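Local coordinates for 2S Albumin protein (Dolichos, PDB 6IX1) that forms a hemopexin-type four-bladed beta-propeller in the seed, a 2S albumin that probably serves in storage or ligand binding, at residues R9-Y14 against E69-Y74; E15-E20 against Y24-Y29. All blocks are in the same frame, centred on the assembly; numbering follows the deposited sequence. Where two conformers were deposited one is given.

Contact 1 (R9-Y14 against E69-Y74); sequences RSSRAY and EASEAY
A lone bond between two serine hydroxyls, Ser11 OG to Ser71 OG at 2.7 Å, is the single hydrogen bond joining these two segments. Either hydroxyl could be the donor, and serine suits both places because its short side chain can give or accept and still let the backbones approach to 5.5 Å between Ser11 CA and Ser71 CA. The two meet tip to tip. Ser11 turns its CB toward the facing loop and sets OG between its own backbone N and carbonyl carbon (chi1 63°). At Ser71 the OG stands beside the backbone N instead, opposite the carbonyl carbon. Behind the hydroxyl pair, Ser11 CB rests against the backbone carbonyl of Ala70, with CB to Ala70 O at 3.3 Å. The touching residues Ser11, Ala70 and Ser71 lie in the loops joining the first and second strands of neighbouring propeller blades, 6-9 to 15-20 and 64-67 to 72-77, so the bond links blade to blade at the surface. Each loop is shaped by local bonds. In the first, Ser10 OG accepts from the backbone N of Arg12 at 2.9 Å, nearly straight at 170°, an ST turn with Ser11 in the middle, which presents that residue to the facing segment. In the second, Glu72 N bonds to Glu69 O at 2.9 Å, a beta turn in which Ala70 takes a positive phi. Tyr86 ties the loops again: its OH bonds to Ser11 N while its backbone pairs with Ser71. Pro88 lies against the side chains of both serines.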
ATOM      1  N   ARG A   9      -3.046   5.678  -1.292  1.00  6.41           N
ATOM      2  CA  ARG A   9      -3.599   7.004  -1.037  1.00  6.55           C
ATOM      3  C   ARG A   9      -4.075   7.628  -2.342  1.00  6.91           C
ATOM      4  O   ARG A   9      -3.325   7.719  -3.328  1.00  7.15           O
ATOM      5  CB  ARG A   9      -2.477   7.871  -0.417  1.00  8.18           C
ATOM      6  CG  ARG A   9      -2.908   9.281  -0.126  1.00  7.05           C
ATOM      7  CD  ARG A   9      -1.838  10.192   0.378  1.00  8.91           C
ATOM      8  NE  ARG A   9      -0.746  10.328  -0.555  1.00 11.07           N
ATOM      9  CZ  ARG A   9       0.388  10.991  -0.257  1.00  9.55           C
ATOM     10  NH1 ARG A   9       0.609  11.447   0.938  1.00 10.18           N
ATOM     11  NH2 ARG A   9       1.350  11.032  -1.190  1.00 11.49           N
ATOM     12  N   SER A  10      -5.343   8.063  -2.370  1.00  6.73           N
ATOM     13  CA  SER A  10      -5.884   8.676  -3.573  1.00  6.87           C
ATOM     14  C   SER A  10      -5.340  10.100  -3.713  1.00  7.42           C
ATOM     15  O   SER A  10      -5.051  10.794  -2.754  1.00  8.42           O
ATOM     16  CB  SER A  10      -7.388   8.750  -3.496  1.00  7.74           C
ATOM     17  OG  SER A  10      -7.885   9.334  -4.662  1.00  7.91           O
ATOM     18  N   SER A  11      -5.337  10.569  -4.974  1.00  7.62           N
ATOM     19  CA  SER A  11      -5.258  12.016  -5.252  1.00  7.49           C
ATOM     20  C   SER A  11      -6.411  12.836  -4.633  1.00  7.81           C
ATOM     21  O   SER A  11      -6.212  13.998  -4.331  1.00  9.55           O
ATOM     22  CB  SER A  11      -5.193  12.238  -6.742  1.00  9.62           C
ATOM     23  OG  SER A  11      -6.399  11.749  -7.309  1.00  9.14           O
ATOM     24  N   ARG A  12      -7.521  12.190  -4.342  1.00  7.47           N
ATOM     25  CA  ARG A  12      -8.660  12.887  -3.702  1.00  7.11           C
ATOM     26  C   ARG A  12      -8.429  12.992  -2.231  1.00  6.73           C
ATOM     27  O   ARG A  12      -8.100  11.928  -1.583  1.00  7.88           O
ATOM     28  CB  ARG A  12      -9.929  12.110  -4.029  1.00  7.90           C
ATOM     29  CG  ARG A  12     -10.326  12.185  -5.508  1.00  9.50           C
ATOM     30  CD  ARG A  12     -10.739  13.551  -5.947  1.00 11.96           C
ATOM     31  NE  ARG A  12     -10.982  13.689  -7.307  1.00 11.81           N
ATOM     32  CZ  ARG A  12     -12.174  13.555  -7.898  1.00 12.84           C
ATOM     33  NH1 ARG A  12     -13.197  13.101  -7.209  1.00 12.82           N
ATOM     34  NH2 ARG A  12     -12.303  13.846  -9.177  1.00 12.82           N
ATOM     35  N   ALA A  13      -8.589  14.152  -1.647  1.00  7.97           N
ATOM     36  CA  ALA A  13      -8.216  14.386  -0.258  1.00  9.40           C
ATOM     37  C   ALA A  13      -8.920  13.396   0.655  1.00  7.80           C
ATOM     38  O   ALA A  13     -10.139  13.187   0.605  1.00  6.98           O
ATOM     39  CB  ALA A  13      -8.480  15.806   0.149  1.00 10.80           C
ATOM     40  N   TYR A  14      -8.132  12.794   1.531  1.00  8.05           N
ATOM     41  CA  TYR A  14      -8.648  11.887   2.567  1.00  6.65           C
ATOM     42  C   TYR A  14      -9.467  10.728   2.025  1.00  6.25           C
ATOM     43  O   TYR A  14     -10.295  10.186   2.742  1.00  6.77           O
ATOM     44  CB  TYR A  14      -9.305  12.630   3.745  1.00  7.25           C
ATOM     45  CG  TYR A  14      -8.266  13.410   4.500  1.00  9.04           C
ATOM     46  CD1 TYR A  14      -7.511  12.776   5.466  1.00  9.58           C
ATOM     47  CD2 TYR A  14      -7.943  14.740   4.255  1.00 12.61           C
ATOM     48  CE1 TYR A  14      -6.443  13.423   6.079  1.00 12.01           C
ATOM     49  CE2 TYR A  14      -6.868  15.388   4.846  1.00 13.44           C
ATOM     50  CZ  TYR A  14      -6.131  14.734   5.803  1.00 11.47           C
ATOM     51  OH  TYR A  14      -5.090  15.342   6.468  1.00 14.92           O
ATOM     52  N   GLU A  69       2.086   9.790  -8.256  1.00  9.48           N
ATOM     53  CA  GLU A  69       1.728  11.205  -8.421  1.00  9.28           C
ATOM     54  C   GLU A  69       0.361  11.258  -9.121  1.00  8.44           C
ATOM     55  O   GLU A  69      -0.065  10.311  -9.739  1.00  8.13           O
ATOM     56  CB  GLU A  69       2.846  11.944  -9.201  1.00 10.46           C
ATOM     57  CG  GLU A  69       3.060  11.376 -10.603  1.00 13.38           C
ATOM     58  CD  GLU A  69       4.232  12.014 -11.313  1.00 17.06           C
ATOM     59  OE1 GLU A  69       5.320  12.024 -10.738  1.00 19.28           O
ATOM     60  OE2 GLU A  69       4.023  12.580 -12.394  1.00 22.06           O
ATOM     61  N   ALA A  70      -0.205  12.461  -9.166  1.00 10.35           N
ATOM     62  CA  ALA A  70      -1.459  12.636  -9.905  1.00  9.18           C
ATOM     63  C   ALA A  70      -2.444  11.535  -9.487  1.00  9.30           C
ATOM     64  O   ALA A  70      -2.494  11.208  -8.288  1.00  8.86           O
ATOM     65  CB  ALA A  70      -1.205  12.783 -11.380  1.00 10.56           C
ATOM     66  N   SER A  71      -3.130  10.899 -10.428  1.00  9.25           N
ATOM     67  CA  SER A  71      -4.008   9.770 -10.110  1.00  8.28           C
ATOM     68  C   SER A  71      -3.399   8.477 -10.681  1.00  8.43           C
ATOM     69  O   SER A  71      -4.075   7.633 -11.227  1.00  9.89           O
ATOM     70  CB  SER A  71      -5.392  10.047 -10.610  1.00  9.63           C
ATOM     71  OG  SER A  71      -5.954  11.170  -9.946  1.00 13.09           O
ATOM     72  N   GLU A  72      -2.110   8.309 -10.429  1.00  8.93           N
ATOM     73  CA  GLU A  72      -1.325   7.124 -10.843  1.00  9.51           C
ATOM     74  C   GLU A  72      -0.928   6.262  -9.634  1.00  7.44           C
ATOM     75  O   GLU A  72      -0.696   6.782  -8.573  1.00  7.74           O
ATOM     76  CB  GLU A  72      -0.105   7.568 -11.640  1.00 10.50           C
ATOM     77  CG  GLU A  72      -0.521   8.288 -12.931  1.00 12.00           C
ATOM     78  CD  GLU A  72       0.584   8.928 -13.742  1.00 13.98           C
ATOM     79  OE1 GLU A  72       1.652   9.002 -13.236  1.00 20.00           O
ATOM     80  OE2 GLU A  72       0.232   9.441 -14.816  1.00 21.08           O
ATOM     81  N   ALA A  73      -0.835   4.965  -9.902  1.00  7.51           N
ATOM     82  CA  ALA A  73      -0.397   4.016  -8.885  1.00  8.13           C
ATOM     83  C   ALA A  73       0.209   2.792  -9.570  1.00  7.94           C
ATOM     84  O   ALA A  73      -0.233   2.460 -10.638  1.00  8.92           O
ATOM     85  CB  ALA A  73      -1.541   3.621  -8.022  1.00  8.59           C
ATOM     86  N   TYR A  74       1.155   2.155  -8.852  1.00  8.09           N
ATOM     87  CA  TYR A  74       1.528   0.769  -9.196  1.00  7.53           C
ATOM     88  C   TYR A  74       0.702  -0.229  -8.432  1.00  8.24           C
ATOM     89  O   TYR A  74       0.431   0.012  -7.221  1.00  9.54           O
ATOM     90  CB  TYR A  74       3.018   0.493  -8.960  1.00  8.23           C
ATOM     91  CG  TYR A  74       3.912   1.069  -9.995  1.00  8.55           C
ATOM     92  CD1 TYR A  74       4.158   0.371 -11.170  1.00  9.56           C
ATOM     93  CD2 TYR A  74       4.484   2.310  -9.897  1.00  8.78           C
ATOM     94  CE1 TYR A  74       4.951   0.866 -12.193  1.00 10.49           C
ATOM     95  CE2 TYR A  74       5.298   2.810 -10.884  1.00  8.81           C
ATOM     96  CZ  TYR A  74       5.534   2.086 -12.041  1.00  9.41           C
ATOM     97  OH  TYR A  74       6.350   2.605 -12.998  1.00 10.46           O
TER

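Contact 2 (E15-E20 against Y24-Y29); sequences EVYFFE and YVRVYY
Glu15 sets CG beside its backbone N (chi1 -62°) and runs out extended, while Arg26 carries CG opposite its own N (chi1 179°) and bends further along, bringing carboxylate and guanidinium together diagonally across the hairpin. Arg26 NH1 donates to Glu15 OE1 at 2.9 Å, in the guanidinium plane but from above the carboxylate plane, forming a salt bridge. The aliphatic part of Arg26 also lies along Tyr17, its CG over one face, toward the rim, and its CD 3.6 Å from Tyr17 OH, so a long, flexible residue serves both needs. With an alanine in place of Arg26, Glu15 would be likely to lose its charge mate and Tyr17 the aliphatic chain beside its ring. Farther along, Phe19 CD1 packs on Tyr24 CB at 3.5 Å; the rings are nearly parallel (29° between planes) but displaced. The face carrying Val16, Phe18, Val25 and Val27 is mostly apolar: Val16 CG1 lies over one face of the Phe18 ring, toward its rim, and meets Tyr29 CD1 at 3.7 Å. Paired backbone bonds at Val16-Val27 and Phe18-Val25 join these antiparallel strands. Tyr29 OH bonds to His178, Phe18 meets Trp216 edge-to-face, and the hairpin lies between strands 6-9 and 37-44, where Thr40 takes Arg26 NH2.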
ATOM      1  N   GLU A  15      -9.079  10.266   0.844  1.00  6.21           N
ATOM      2  CA  GLU A  15      -9.595   9.002   0.309  1.00  6.50           C
ATOM      3  C   GLU A  15      -8.455   7.961   0.225  1.00  5.47           C
ATOM      4  O   GLU A  15      -7.337   8.291  -0.215  1.00  6.38           O
ATOM      5  CB  GLU A  15     -10.263   9.192  -1.057  1.00  6.44           C
ATOM      6  CG  GLU A  15     -11.440  10.098  -0.961  1.00  6.96           C
ATOM      7  CD  GLU A  15     -12.266  10.259  -2.231  1.00  7.00           C
ATOM      8  OE1 GLU A  15     -12.304   9.324  -3.039  1.00  7.87           O
ATOM      9  OE2 GLU A  15     -12.974  11.302  -2.295  1.00  8.01           O
ATOM     10  N   VAL A  16      -8.818   6.730   0.562  1.00  5.00           N
ATOM     11  CA  VAL A  16      -7.897   5.586   0.522  1.00  6.37           C
ATOM     12  C   VAL A  16      -8.637   4.426  -0.172  1.00  5.82           C
ATOM     13  O   VAL A  16      -9.859   4.256  -0.039  1.00  6.97           O
ATOM     14  CB  VAL A  16      -7.372   5.176   1.917  1.00  6.26           C
ATOM     15  CG1 VAL A  16      -8.512   4.777   2.893  1.00  7.32           C
ATOM     16  CG2 VAL A  16      -6.377   4.023   1.816  1.00  5.79           C
ATOM     17  N   TYR A  17      -7.875   3.688  -0.970  1.00  6.28           N
ATOM     18  CA  TYR A  17      -8.342   2.433  -1.548  1.00  5.90           C
ATOM     19  C   TYR A  17      -7.757   1.258  -0.768  1.00  6.31           C
ATOM     20  O   TYR A  17      -6.543   1.222  -0.551  1.00  7.03           O
ATOM     21  CB  TYR A  17      -7.908   2.330  -3.012  1.00  6.81           C
ATOM     22  CG  TYR A  17      -8.562   3.307  -3.958  1.00  7.72           C
ATOM     23  CD1 TYR A  17      -8.016   4.546  -4.118  1.00  8.50           C
ATOM     24  CD2 TYR A  17      -9.740   3.034  -4.648  1.00  8.12           C
ATOM     25  CE1 TYR A  17      -8.568   5.505  -4.944  1.00 10.01           C
ATOM     26  CE2 TYR A  17     -10.290   3.981  -5.506  1.00 10.48           C
ATOM     27  CZ  TYR A  17      -9.723   5.250  -5.624  1.00  9.68           C
ATOM     28  OH  TYR A  17     -10.235   6.245  -6.415  1.00 11.90           O
ATOM     29  N   PHE A  18      -8.605   0.354  -0.340  1.00  6.36           N
ATOM     30  CA  PHE A  18      -8.221  -0.878   0.344  1.00  6.56           C
ATOM     31  C   PHE A  18      -8.614  -2.068  -0.501  1.00  6.23           C
ATOM     32  O   PHE A  18      -9.780  -2.156  -0.881  1.00  7.32           O
ATOM     33  CB  PHE A  18      -8.877  -1.051   1.710  1.00  7.36           C
ATOM     34  CG  PHE A  18      -8.505  -0.059   2.775  1.00  7.61           C
ATOM     35  CD1 PHE A  18      -7.220   0.195   3.070  1.00  7.01           C
ATOM     36  CD2 PHE A  18      -9.450   0.574   3.546  1.00  7.46           C
ATOM     37  CE1 PHE A  18      -6.863   1.054   4.079  1.00  8.02           C
ATOM     38  CE2 PHE A  18      -9.112   1.381   4.597  1.00  8.32           C
ATOM     39  CZ  PHE A  18      -7.797   1.637   4.861  1.00  8.58           C
ATOM     40  N   PHE A  19      -7.642  -2.957  -0.730  1.00  7.42           N
ATOM     41  CA  PHE A  19      -7.883  -4.206  -1.487  1.00  6.99           C
ATOM     42  C   PHE A  19      -7.887  -5.404  -0.552  1.00  7.21           C
ATOM     43  O   PHE A  19      -7.030  -5.519   0.347  1.00  8.43           O
ATOM     44  CB  PHE A  19      -6.795  -4.373  -2.574  1.00  8.27           C
ATOM     45  CG  PHE A  19      -6.859  -3.216  -3.528  1.00  6.90           C
ATOM     46  CD1 PHE A  19      -7.722  -3.221  -4.592  1.00  7.17           C
ATOM     47  CD2 PHE A  19      -6.110  -2.109  -3.296  1.00  7.77           C
ATOM     48  CE1 PHE A  19      -7.849  -2.104  -5.404  1.00  7.26           C
ATOM     49  CE2 PHE A  19      -6.237  -0.998  -4.120  1.00  8.22           C
ATOM     50  CZ  PHE A  19      -7.107  -1.010  -5.161  1.00  8.30           C
ATOM     51  N   GLU A  20      -8.890  -6.264  -0.734  0.50  8.72           N
ATOM     52  CA  GLU A  20      -9.140  -7.463   0.077  0.50  9.51           C
ATOM     53  C   GLU A  20      -9.487  -8.562  -0.919  0.50  9.40           C
ATOM     54  O   GLU A  20     -10.583  -8.573  -1.484  0.50  9.89           O
ATOM     55  CB  GLU A  20     -10.232  -7.200   1.092  0.50 10.25           C
ATOM     56  CG  GLU A  20     -10.018  -5.896   1.818  0.50  9.44           C
ATOM     57  CD  GLU A  20     -11.270  -5.027   1.916  0.50  9.36           C
ATOM     58  OE1 GLU A  20     -11.574  -5.040   2.890  0.50  8.76           O
ATOM     59  OE2 GLU A  20     -11.897  -4.445   0.919  0.50 12.04           O
ATOM     60  N   TYR A  24     -12.492  -4.555  -3.380  1.00  7.63           N
ATOM     61  CA  TYR A  24     -11.926  -3.341  -2.754  1.00  8.03           C
ATOM     62  C   TYR A  24     -13.041  -2.453  -2.215  1.00  7.49           C
ATOM     63  O   TYR A  24     -14.231  -2.660  -2.549  1.00  8.11           O
ATOM     64  CB  TYR A  24     -11.083  -2.560  -3.771  1.00  7.79           C
ATOM     65  CG  TYR A  24     -11.874  -1.746  -4.754  1.00  7.14           C
ATOM     66  CD1 TYR A  24     -12.540  -2.307  -5.789  1.00  7.68           C
ATOM     67  CD2 TYR A  24     -11.996  -0.371  -4.582  1.00  7.07           C
ATOM     68  CE1 TYR A  24     -13.390  -1.543  -6.598  1.00  9.43           C
ATOM     69  CE2 TYR A  24     -12.775   0.406  -5.424  1.00  9.64           C
ATOM     70  CZ  TYR A  24     -13.439  -0.186  -6.479  1.00  9.32           C
ATOM     71  OH  TYR A  24     -14.235   0.548  -7.293  1.00 10.55           O
ATOM     72  N   VAL A  25     -12.668  -1.492  -1.379  1.00  6.84           N
ATOM     73  CA  VAL A  25     -13.485  -0.353  -0.931  1.00  8.33           C
ATOM     74  C   VAL A  25     -12.687   0.902  -1.124  1.00  7.98           C
ATOM     75  O   VAL A  25     -11.436   0.897  -1.186  1.00  8.39           O
ATOM     76  CB  VAL A  25     -14.020  -0.445   0.500  1.00  9.37           C
ATOM     77  CG1 VAL A  25     -15.068  -1.540   0.617  1.00 10.62           C
ATOM     78  CG2 VAL A  25     -12.921  -0.548   1.489  1.00  9.14           C
ATOM     79  N   ARG A  26     -13.373   2.011  -1.243  1.00  7.47           N
ATOM     80  CA  ARG A  26     -12.794   3.346  -1.195  1.00  6.71           C
ATOM     81  C   ARG A  26     -13.386   3.998   0.053  1.00  6.78           C
ATOM     82  O   ARG A  26     -14.624   3.976   0.230  1.00  7.83           O
ATOM     83  CB  ARG A  26     -13.127   4.144  -2.445  1.00  7.89           C
ATOM     84  CG  ARG A  26     -12.557   5.537  -2.391  1.00  8.11           C
ATOM     85  CD  ARG A  26     -12.670   6.161  -3.778  1.00  8.07           C
ATOM     86  NE  ARG A  26     -14.032   6.084  -4.292  1.00  9.23           N
ATOM     87  CZ  ARG A  26     -14.994   6.961  -4.240  1.00  8.43           C
ATOM     88  NH1 ARG A  26     -14.767   8.176  -3.950  1.00  7.12           N
ATOM     89  NH2 ARG A  26     -16.148   6.531  -4.656  1.00  7.03           N
ATOM     90  N   VAL A  27     -12.575   4.540   0.942  1.00  7.19           N
ATOM     91  CA  VAL A  27     -12.977   5.092   2.232  1.00  6.75           C
ATOM     92  C   VAL A  27     -12.551   6.551   2.345  1.00  6.37           C
ATOM     93  O   VAL A  27     -11.396   6.878   1.911  1.00  7.50           O
ATOM     94  CB  VAL A  27     -12.334   4.203   3.347  1.00  6.79           C
ATOM     95  CG1 VAL A  27     -12.545   4.824   4.730  1.00  8.05           C
ATOM     96  CG2 VAL A  27     -12.870   2.773   3.347  1.00  8.64           C
ATOM     97  N   TYR A  28     -13.415   7.356   2.936  1.00  7.75           N
ATOM     98  CA  TYR A  28     -13.146   8.747   3.303  1.00  6.16           C
ATOM     99  C   TYR A  28     -12.728   8.690   4.759  1.00  7.45           C
ATOM    100  O   TYR A  28     -13.567   8.424   5.645  1.00  8.98           O
ATOM    101  CB  TYR A  28     -14.445   9.538   3.094  1.00  6.42           C
ATOM    102  CG  TYR A  28     -14.328  11.041   3.085  1.00  9.96           C
ATOM    103  CD1 TYR A  28     -13.300  11.669   2.434  1.00  8.10           C
ATOM    104  CD2 TYR A  28     -15.426  11.818   3.481  1.00 11.65           C
ATOM    105  CE1 TYR A  28     -13.307  13.027   2.219  1.00 10.42           C
ATOM    106  CE2 TYR A  28     -15.386  13.183   3.343  1.00 12.72           C
ATOM    107  CZ  TYR A  28     -14.384  13.787   2.632  1.00 10.84           C
ATOM    108  OH  TYR A  28     -14.398  15.178   2.494  1.00 14.28           O
ATOM    109  N   TYR A  29     -11.451   8.896   5.034  1.00  7.20           N
ATOM    110  CA  TYR A  29     -10.871   8.538   6.368  1.00  7.73           C
ATOM    111  C   TYR A  29     -10.600   9.799   7.171  1.00  7.40           C
ATOM    112  O   TYR A  29     -10.429  10.889   6.648  1.00  7.58           O
ATOM    113  CB  TYR A  29      -9.655   7.607   6.262  1.00  8.95           C
ATOM    114  CG  TYR A  29      -8.469   8.188   5.611  1.00  7.69           C
ATOM    115  CD1 TYR A  29      -8.337   8.229   4.242  1.00  8.51           C
ATOM    116  CD2 TYR A  29      -7.421   8.613   6.422  1.00  8.28           C
ATOM    117  CE1 TYR A  29      -7.199   8.741   3.668  1.00  7.67           C
ATOM    118  CE2 TYR A  29      -6.323   9.195   5.842  1.00  8.26           C
ATOM    119  CZ  TYR A  29      -6.200   9.266   4.463  1.00  8.06           C
ATOM    120  OH  TYR A  29      -5.040   9.825   3.990  1.00  7.83           O
TER

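In the fold
Contact 2 is buried and lies within one blade, joining its two middle strands over a wide area; contact 1 is a small surface touch between that blade and the next. Their chemistry follows their place. In 15-20 against 24-29, regular backbone pairing is backed by aromatic and valine packing, with a charged pair toward one end, whereas 9-14 against 69-74 uses compact hydroxyls and loop turns. Contact 2 is nested inside the chain loop that contact 1 closes, and the two are directly joined: Ser10 N to Glu15 O and Tyr14 O to Tyr29 N are probable hydrogen bonds, so the loop at the blade boundary is continuous with the hairpin.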